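Local coordinates for bacterioferritin (PDB 1JGC), which probably stores iron, oxidising iron(II) with dioxygen at a ferroxidase centre and laying down the ferric mineral inside a hollow, heme-containing shell of 24 subunits, at residues N12-S17 and D56-R61. Numbering follows the deposited sequence.
Sequences NAALRS and DKIIAR
L15 packs against both I58 and I59. Its CB lies 4.0 Å from CG2 of I58, at the point where the two backbones face each other most closely. CG then swings anti to the backbone N (chi1 170°) and carries the branch past I58 to its neighbour in sequence. There both methyls of L15, CD1 and CD2, reach the same carbon, I59 CG1, each at 3.9 Å. L15 CD1 also lies near I59 CD1, the two side chains running at a slant to each other. I58 is shared as well. While I58 CG2 packs on L15, the CG1 branch of I58 is fully extended (chi2 178°) and sets CD1 4.0 Å from A14 CB. The contact is wholly apolar and buried, joining helix 5-34 to helix 38-64, first and second helices of the ferritin four-helix bundle; segments 12-17 and 56-61 run antiparallel at 159°, their axes 9.6 Å apart at closest approach. I58 faces the bundle interior, touching L123 of helix 114-144 and lying close to E18 and H54, ligands of the ferroxidase site, which is metal-free in this crystal; A14 meets Y101 of helix 83-111 and F120. The loop residue L71 touches L15 and I59, and R30 of a second subunit packs on I59.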
ATOM      1  N   ASN A  12       0.754  53.602 -16.240  1.00 23.24           N
ATOM      2  CA  ASN A  12       0.671  54.147 -14.894  1.00 21.75           C
ATOM      3  C   ASN A  12      -0.760  54.556 -14.550  1.00 21.28           C
ATOM      4  O   ASN A  12      -1.160  54.530 -13.390  1.00 22.03           O
ATOM      5  CB  ASN A  12       1.603  55.341 -14.738  1.00 20.06           C
ATOM      6  CG  ASN A  12       2.889  54.978 -14.045  1.00 22.31           C
ATOM      7  OD1 ASN A  12       2.879  54.378 -12.967  1.00 23.16           O
ATOM      8  ND2 ASN A  12       4.011  55.340 -14.653  1.00 22.82           N
ATOM      9  N   ALA A  13      -1.535  54.941 -15.554  1.00 20.32           N
ATOM     10  CA  ALA A  13      -2.912  55.325 -15.293  1.00 21.41           C
ATOM     11  C   ALA A  13      -3.704  54.047 -15.020  1.00 21.13           C
ATOM     12  O   ALA A  13      -4.534  53.997 -14.116  1.00 21.04           O
ATOM     13  CB  ALA A  13      -3.498  56.084 -16.484  1.00 18.22           C
ATOM     14  N   ALA A  14      -3.434  53.012 -15.806  1.00 20.53           N
ATOM     15  CA  ALA A  14      -4.108  51.741 -15.621  1.00 21.78           C
ATOM     16  C   ALA A  14      -3.761  51.193 -14.231  1.00 22.55           C
ATOM     17  O   ALA A  14      -4.610  50.625 -13.544  1.00 23.24           O
ATOM     18  CB  ALA A  14      -3.679  50.770 -16.697  1.00 21.53           C
ATOM     19  N   LEU A  15      -2.510  51.377 -13.819  1.00 22.74           N
ATOM     20  CA  LEU A  15      -2.054  50.920 -12.513  1.00 22.07           C
ATOM     21  C   LEU A  15      -2.851  51.606 -11.412  1.00 22.37           C
ATOM     22  O   LEU A  15      -3.324  50.964 -10.471  1.00 22.00           O
ATOM     23  CB  LEU A  15      -0.566  51.221 -12.338  1.00 18.95           C
ATOM     24  CG  LEU A  15      -0.007  51.016 -10.931  1.00 18.98           C
ATOM     25  CD1 LEU A  15      -0.253  49.589 -10.451  1.00 17.44           C
ATOM     26  CD2 LEU A  15       1.475  51.329 -10.941  1.00 17.48           C
ATOM     27  N   ARG A  16      -2.998  52.919 -11.536  1.00 23.13           N
ATOM     28  CA  ARG A  16      -3.743  53.682 -10.552  1.00 23.90           C
ATOM     29  C   ARG A  16      -5.181  53.195 -10.518  1.00 22.77           C
ATOM     30  O   ARG A  16      -5.796  53.112  -9.464  1.00 23.18           O
ATOM     31  CB  ARG A  16      -3.716  55.178 -10.877  1.00 26.04           C
ATOM     32  CG  ARG A  16      -4.734  55.955 -10.068  1.00 30.35           C
ATOM     33  CD  ARG A  16      -4.663  57.434 -10.325  1.00 33.85           C
ATOM     34  NE  ARG A  16      -3.430  57.997  -9.791  1.00 39.57           N
ATOM     35  CZ  ARG A  16      -2.508  58.598 -10.545  1.00 42.41           C
ATOM     36  NH1 ARG A  16      -2.701  58.706 -11.864  1.00 43.77           N
ATOM     37  NH2 ARG A  16      -1.393  59.086  -9.991  1.00 41.29           N
ATOM     38  N   SER A  17      -5.719  52.878 -11.682  1.00 22.28           N
ATOM     39  CA  SER A  17      -7.078  52.390 -11.768  1.00 22.08           C
ATOM     40  C   SER A  17      -7.180  51.064 -11.002  1.00 22.54           C
ATOM     41  O   SER A  17      -8.132  50.844 -10.246  1.00 21.97           O
ATOM     42  CB  SER A  17      -7.448  52.197 -13.234  1.00 23.24           C
ATOM     43  OG  SER A  17      -8.782  51.750 -13.383  1.00 26.55           O
ATOM     44  N   ASP A  56       0.431  43.951 -10.416  1.00 22.99           N
ATOM     45  CA  ASP A  56       1.794  43.441 -10.441  1.00 22.98           C
ATOM     46  C   ASP A  56       2.292  43.298 -11.880  1.00 23.34           C
ATOM     47  O   ASP A  56       3.396  43.729 -12.220  1.00 23.48           O
ATOM     48  CB  ASP A  56       1.863  42.096  -9.720  1.00 21.48           C
ATOM     49  CG  ASP A  56       3.239  41.490  -9.771  1.00 22.13           C
ATOM     50  OD1 ASP A  56       4.210  42.210  -9.463  1.00 20.52           O
ATOM     51  OD2 ASP A  56       3.354  40.297 -10.119  1.00 23.01           O
ATOM     52  N   LYS A  57       1.465  42.695 -12.718  1.00 23.43           N
ATOM     53  CA  LYS A  57       1.789  42.492 -14.121  1.00 25.44           C
ATOM     54  C   LYS A  57       2.129  43.836 -14.802  1.00 25.55           C
ATOM     55  O   LYS A  57       3.102  43.942 -15.558  1.00 25.67           O
ATOM     56  CB  LYS A  57       0.592  41.818 -14.793  1.00 27.76           C
ATOM     57  CG  LYS A  57       0.740  41.529 -16.258  1.00 33.47           C
ATOM     58  CD  LYS A  57      -0.589  41.023 -16.855  1.00 37.13           C
ATOM     59  CE  LYS A  57      -1.049  39.729 -16.183  1.00 40.18           C
ATOM     60  NZ  LYS A  57      -2.337  39.187 -16.748  1.00 42.46           N
ATOM     61  N   ILE A  58       1.336  44.864 -14.512  1.00 24.05           N
ATOM     62  CA  ILE A  58       1.534  46.194 -15.093  1.00 22.40           C
ATOM     63  C   ILE A  58       2.786  46.907 -14.588  1.00 21.91           C
ATOM     64  O   ILE A  58       3.466  47.606 -15.343  1.00 21.85           O
ATOM     65  CB  ILE A  58       0.289  47.076 -14.842  1.00 22.46           C
ATOM     66  CG1 ILE A  58      -0.846  46.590 -15.735  1.00 21.32           C
ATOM     67  CG2 ILE A  58       0.597  48.547 -15.100  1.00 20.83           C
ATOM     68  CD1 ILE A  58      -2.108  47.332 -15.542  1.00 24.16           C
ATOM     69  N   ILE A  59       3.090  46.736 -13.310  1.00 20.98           N
ATOM     70  CA  ILE A  59       4.274  47.351 -12.743  1.00 19.71           C
ATOM     71  C   ILE A  59       5.505  46.750 -13.414  1.00 20.35           C
ATOM     72  O   ILE A  59       6.469  47.453 -13.705  1.00 20.81           O
ATOM     73  CB  ILE A  59       4.347  47.111 -11.222  1.00 18.22           C
ATOM     74  CG1 ILE A  59       3.219  47.876 -10.529  1.00 16.87           C
ATOM     75  CG2 ILE A  59       5.711  47.534 -10.684  1.00 16.28           C
ATOM     76  CD1 ILE A  59       3.088  47.582  -9.056  1.00 14.94           C
ATOM     77  N   ALA A  60       5.468  45.446 -13.666  1.00 20.32           N
ATOM     78  CA  ALA A  60       6.597  44.773 -14.304  1.00 20.85           C
ATOM     79  C   ALA A  60       6.816  45.277 -15.728  1.00 21.31           C
ATOM     80  O   ALA A  60       7.948  45.478 -16.164  1.00 22.24           O
ATOM     81  CB  ALA A  60       6.380  43.260 -14.312  1.00 17.15           C
ATOM     82  N   ARG A  61       5.727  45.492 -16.451  1.00 21.78           N
ATOM     83  CA  ARG A  61       5.836  45.969 -17.817  1.00 22.27           C
ATOM     84  C   ARG A  61       6.404  47.380 -17.823  1.00 23.46           C
ATOM     85  O   ARG A  61       7.185  47.738 -18.703  1.00 25.13           O
ATOM     86  CB  ARG A  61       4.469  45.959 -18.491  1.00 20.32           C
ATOM     87  CG  ARG A  61       4.480  46.433 -19.924  1.00 20.36           C
ATOM     88  CD  ARG A  61       5.324  45.541 -20.812  1.00 21.99           C
ATOM     89  NE  ARG A  61       5.296  46.008 -22.195  1.00 22.37           N
ATOM     90  CZ  ARG A  61       6.024  45.489 -23.176  1.00 22.79           C
ATOM     91  NH1 ARG A  61       6.846  44.473 -22.930  1.00 22.59           N
ATOM     92  NH2 ARG A  61       5.945  45.998 -24.398  1.00 21.53           N
TER